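Local coordinates for protein NAD-dependent epimerase/dehydratase (Bacteroides thetaiotaomicron, PDB 3DHN) that probably works as an NAD(P)-dependent oxidoreductase or epimerase of the Rossmann-fold short-chain dehydrogenase type, its substrate not established, at residues V35-P38 / E39-K42; E60-E63 / V64-A68. All coordinates share one frame; numbering follows the deposited sequence.

Contact 1 (V35-P38 / E39-K42)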
loop_
_atom_site.group_PDB
_atom_site.type_symbol
_atom_site.label_atom_id
_atom_site.label_comp_id
_atom_site.label_asym_id
_atom_site.label_seq_id
_atom_site.Cartn_x
_atom_site.Cartn_y
_atom_site.Cartn_z
ATOM N N VAL A 35 -12.071 8.158 3.438
ATOM C CA VAL A 35 -11.429 8.406 4.728
ATOM C C VAL A 35 -12.438 8.454 5.870
ATOM O O VAL A 35 -13.639 8.547 5.635
ATOM C CB VAL A 35 -10.684 9.751 4.700
ATOM C CG1 VAL A 35 -9.572 9.715 3.662
ATOM C CG2 VAL A 35 -11.675 10.884 4.379
ATOM N N ARG A 36 -11.947 8.388 7.103
ATOM C CA ARG A 36 -12.829 8.453 8.267
ATOM C C ARG A 36 -13.196 9.891 8.612
ATOM O O ARG A 36 -14.278 10.143 9.137
ATOM C CB ARG A 36 -12.180 7.818 9.501
ATOM C CG ARG A 36 -12.456 6.328 9.677
ATOM C CD ARG A 36 -11.907 5.821 11.012
ATOM N NE ARG A 36 -11.944 4.364 11.105
ATOM C CZ ARG A 36 -11.533 3.668 12.162
ATOM N NH1 ARG A 36 -11.054 4.297 13.226
ATOM N NH2 ARG A 36 -11.592 2.343 12.151
ATOM N N HIS A 37 -12.294 10.826 8.318
ATOM C CA HIS A 37 -12.509 12.240 8.627
ATOM C C HIS A 37 -12.289 13.129 7.403
ATOM O O HIS A 37 -11.192 13.644 7.184
ATOM C CB HIS A 37 -11.557 12.666 9.747
ATOM C CG HIS A 37 -11.697 11.862 11.000
ATOM N ND1 HIS A 37 -12.720 12.059 11.903
ATOM C CD2 HIS A 37 -10.943 10.855 11.502
ATOM C CE1 HIS A 37 -12.586 11.213 12.910
ATOM N NE2 HIS A 37 -11.515 10.472 12.691
ATOM N N PRO A 38 -13.342 13.331 6.594
ATOM C CA PRO A 38 -13.280 14.155 5.383
ATOM C C PRO A 38 -12.815 15.583 5.667
ATOM O O PRO A 38 -12.150 16.215 4.840
ATOM C CB PRO A 38 -14.714 14.112 4.863
ATOM C CG PRO A 38 -15.227 12.794 5.370
ATOM C CD PRO A 38 -14.689 12.757 6.771
ATOM N N GLU A 39 -13.169 16.078 6.849
ATOM C CA GLU A 39 -12.811 17.425 7.266
ATOM C C GLU A 39 -11.311 17.709 7.187
ATOM O O GLU A 39 -10.904 18.843 6.936
ATOM C CB GLU A 39 -13.301 17.673 8.698
ATOM C CG GLU A 39 -12.802 16.642 9.710
ATOM C CD GLU A 39 -13.815 15.545 10.003
ATOM O OE1 GLU A 39 -14.379 14.964 9.049
ATOM O OE2 GLU A 39 -14.042 15.258 11.198
ATOM N N LYS A 40 -10.484 16.689 7.389
ATOM C CA LYS A 40 -9.038 16.885 7.342
ATOM C C LYS A 40 -8.485 17.168 5.945
ATOM O O LYS A 40 -7.371 17.668 5.813
ATOM C CB LYS A 40 -8.312 15.676 7.928
ATOM C CG LYS A 40 -8.684 15.355 9.354
ATOM C CD LYS A 40 -7.663 14.394 9.940
ATOM C CE LYS A 40 -8.051 13.926 11.328
ATOM N NZ LYS A 40 -6.979 13.069 11.900
ATOM N N ILE A 41 -9.260 16.846 4.911
ATOM C CA ILE A 41 -8.841 17.072 3.530
ATOM C C ILE A 41 -9.394 18.384 2.971
ATOM O O ILE A 41 -10.608 18.583 2.911
ATOM C CB ILE A 41 -9.306 15.914 2.615
ATOM C CG1 ILE A 41 -8.571 14.627 2.997
ATOM C CG2 ILE A 41 -9.066 16.269 1.151
ATOM C CD1 ILE A 41 -9.129 13.383 2.337
ATOM N N LYS A 42 -8.495 19.271 2.552
ATOM C CA LYS A 42 -8.894 20.560 1.997
ATOM C C LYS A 42 -8.447 20.707 0.547
ATOM O O LYS A 42 -8.373 21.816 0.023
ATOM C CB LYS A 42 -8.305 21.705 2.829
ATOM C CG LYS A 42 -8.710 21.695 4.300
ATOM C CD LYS A 42 -10.226 21.693 4.467
ATOM C CE LYS A 42 -10.625 21.772 5.943
ATOM N NZ LYS A 42 -12.054 21.389 6.164
#

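Contact 2 (E60-E63 / V64-A68)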
loop_
_atom_site.group_PDB
_atom_site.type_symbol
_atom_site.label_atom_id
_atom_site.label_comp_id
_atom_site.label_asym_id
_atom_site.label_seq_id
_atom_site.Cartn_x
_atom_site.Cartn_y
_atom_site.Cartn_z
ATOM N N GLU A 60 -20.305 -2.052 2.179
ATOM C CA GLU A 60 -19.900 -0.664 1.980
ATOM C C GLU A 60 -18.653 -0.561 1.096
ATOM O O GLU A 60 -18.555 0.338 0.258
ATOM C CB GLU A 60 -19.679 0.031 3.330
ATOM C CG GLU A 60 -20.985 0.376 4.045
ATOM C CD GLU A 60 -20.773 1.186 5.310
ATOM O OE1 GLU A 60 -20.140 2.263 5.228
ATOM O OE2 GLU A 60 -21.244 0.751 6.384
ATOM N N VAL A 61 -17.709 -1.481 1.271
ATOM C CA VAL A 61 -16.504 -1.480 0.445
ATOM C C VAL A 61 -16.882 -1.797 -1.006
ATOM O O VAL A 61 -16.373 -1.178 -1.940
ATOM C CB VAL A 61 -15.483 -2.533 0.923
ATOM C CG1 VAL A 61 -14.308 -2.598 -0.056
ATOM C CG2 VAL A 61 -14.988 -2.184 2.323
ATOM N N CYS A 62 -17.776 -2.764 -1.188
ATOM C CA CYS A 62 -18.221 -3.154 -2.529
ATOM C C CYS A 62 -18.896 -2.001 -3.270
ATOM O O CYS A 62 -18.617 -1.741 -4.442
ATOM C CB CYS A 62 -19.203 -4.330 -2.432
ATOM S SG CYS A 62 -19.975 -4.847 -4.000
ATOM N N GLU A 63 -19.782 -1.307 -2.566
ATOM C CA GLU A 63 -20.543 -0.207 -3.143
ATOM C C GLU A 63 -19.719 0.969 -3.661
ATOM O O GLU A 63 -19.966 1.455 -4.768
ATOM C CB GLU A 63 -21.571 0.286 -2.117
ATOM C CG GLU A 63 -22.731 1.101 -2.694
ATOM C CD GLU A 63 -23.524 0.345 -3.750
ATOM O OE1 GLU A 63 -23.726 -0.879 -3.586
ATOM O OE2 GLU A 63 -23.955 0.979 -4.738
ATOM N N VAL A 64 -18.743 1.424 -2.873
ATOM C CA VAL A 64 -17.915 2.564 -3.273
ATOM C C VAL A 64 -16.900 2.266 -4.378
ATOM O O VAL A 64 -16.432 3.183 -5.055
ATOM C CB VAL A 64 -17.155 3.163 -2.060
ATOM C CG1 VAL A 64 -16.059 2.216 -1.591
ATOM C CG2 VAL A 64 -16.569 4.511 -2.436
ATOM N N CYS A 65 -16.563 0.993 -4.573
ATOM C CA CYS A 65 -15.592 0.617 -5.598
ATOM C C CYS A 65 -16.204 0.305 -6.966
ATOM O O CYS A 65 -15.480 0.163 -7.953
ATOM C CB CYS A 65 -14.768 -0.585 -5.124
ATOM S SG CYS A 65 -13.734 -0.257 -3.673
ATOM N N LYS A 66 -17.529 0.193 -7.029
ATOM C CA LYS A 66 -18.203 -0.095 -8.296
ATOM C C LYS A 66 -17.831 0.909 -9.385
ATOM O O LYS A 66 -17.882 2.120 -9.168
ATOM C CB LYS A 66 -19.729 -0.076 -8.119
ATOM C CG LYS A 66 -20.331 -1.315 -7.473
ATOM C CD LYS A 66 -21.839 -1.147 -7.285
ATOM C CE LYS A 66 -22.462 -2.337 -6.566
ATOM N NZ LYS A 66 -23.907 -2.101 -6.273
ATOM N N GLY A 67 -17.458 0.396 -10.553
ATOM C CA GLY A 67 -17.117 1.257 -11.672
ATOM C C GLY A 67 -15.661 1.664 -11.809
ATOM O O GLY A 67 -15.227 2.105 -12.877
ATOM N N ALA A 68 -14.896 1.516 -10.736
ATOM C CA ALA A 68 -13.496 1.898 -10.772
ATOM C C ALA A 68 -12.663 0.990 -11.674
ATOM O O ALA A 68 -12.962 -0.196 -11.836
ATOM C CB ALA A 68 -12.927 1.896 -9.359
#

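Contact 1 (V35-P38 / E39-K42)
The carboxylate of Glu-39 lies back against His-37 and Pro-38, the two residues just before it in the chain. CG of Glu-39 sits between the backbone N and the carbonyl carbon (chi1 55°), and a further bend at chi2 turns the acid group back along the chain. OE2 then comes to the edge of the imidazole, near its plane, 3.5 Å from ND1 of His-37, with the ring and carboxylate planes almost perpendicular, 87° apart. OE1 rests beside the pyrrolidine ring, 3.2 Å from CD of Pro-38. Proline suits this first turn of a 3-10 segment: its ring fixes phi near the helical value, and its nitrogen has no hydrogen to leave without a partner. The turn itself closes through two backbone hydrogen bonds, Lys-40 N to His-37 O at 3.1 Å and Ile-41 N to Pro-38 O at 3.0 Å. The extended chain of Lys-40 passes His-37, its CE 4.0 Å from CB of His-37. At the turn's end NZ of Lys-42 curls back to O of Glu-39, 2.9 Å away. Branched Ile-41 serves the apolar side, where its CD1 meets CG1 of Val-35 at 3.9 Å. This turn follows strand 30-34 in the connection to strand 48-51: Val-35 hydrogen-bonds through its backbone to Lys-51, while the side chains of Val-35 and Pro-38 both touch Val-50 of that edge strand.

Contact 2 (E60-E63 / V64-A68)
With CG anti to the backbone N (chi1 -161°) and the chain bent at chi2, Glu-63 swings its carboxylate toward Lys-66, whose own chain runs fully extended beyond CG to meet it. The two form a salt bridge, NZ of Lys-66 lying 3.0 Å from OE1 of Glu-63. The ammonium approaches on the syn side, 29° out of the carboxylate plane, and OE2 of Glu-63 is only a little farther from NZ, at 3.4 Å. Long, flexible charged chains suit this exposed flank. On the way, CG of Lys-66 passes 3.5 Å from O of Cys-62.

Val-64 instead packs on the backbone, its CG1 3.4 Å from O of Val-61. Small Cys-65 fits the buried side, where its SG lies 4.3 Å from CG1 of Val-61. The backbone hydrogen bonds here are weak: N of Cys-65 is shared between O of Val-61 and O of Cys-62, and N of Lys-66 also reaches O of Cys-62, as the last turn tightens and the helix gives out. A type II beta turn starts at Cys-65 and runs to Ala-68, with Gly-67 at a positive phi (91°) that favours glycine. Helix, turn and then strand 70-73 make up the helix-to-strand passage typical of a Rossmann fold.

Contacts 1 and 2 come in series along the chain, both in the Rossmann-like NAD(P)H-binding fold. Residues 35-42 belong to the connection from strand 30-34 to strand 48-51; residues 60-68 take in the end of helix 58-65 and the turn before strand 70-73. Between them the chain runs through strand 48-51, an outermost strand of the main sheet, before strand 70-73 returns to the sheet beside strand 6-10. Their centres are about 19 Å apart and their nearest atoms about 8 Å, so the two do not touch. Each is a local turning point in a connection between successive parallel strands of one Rossmann-type sheet.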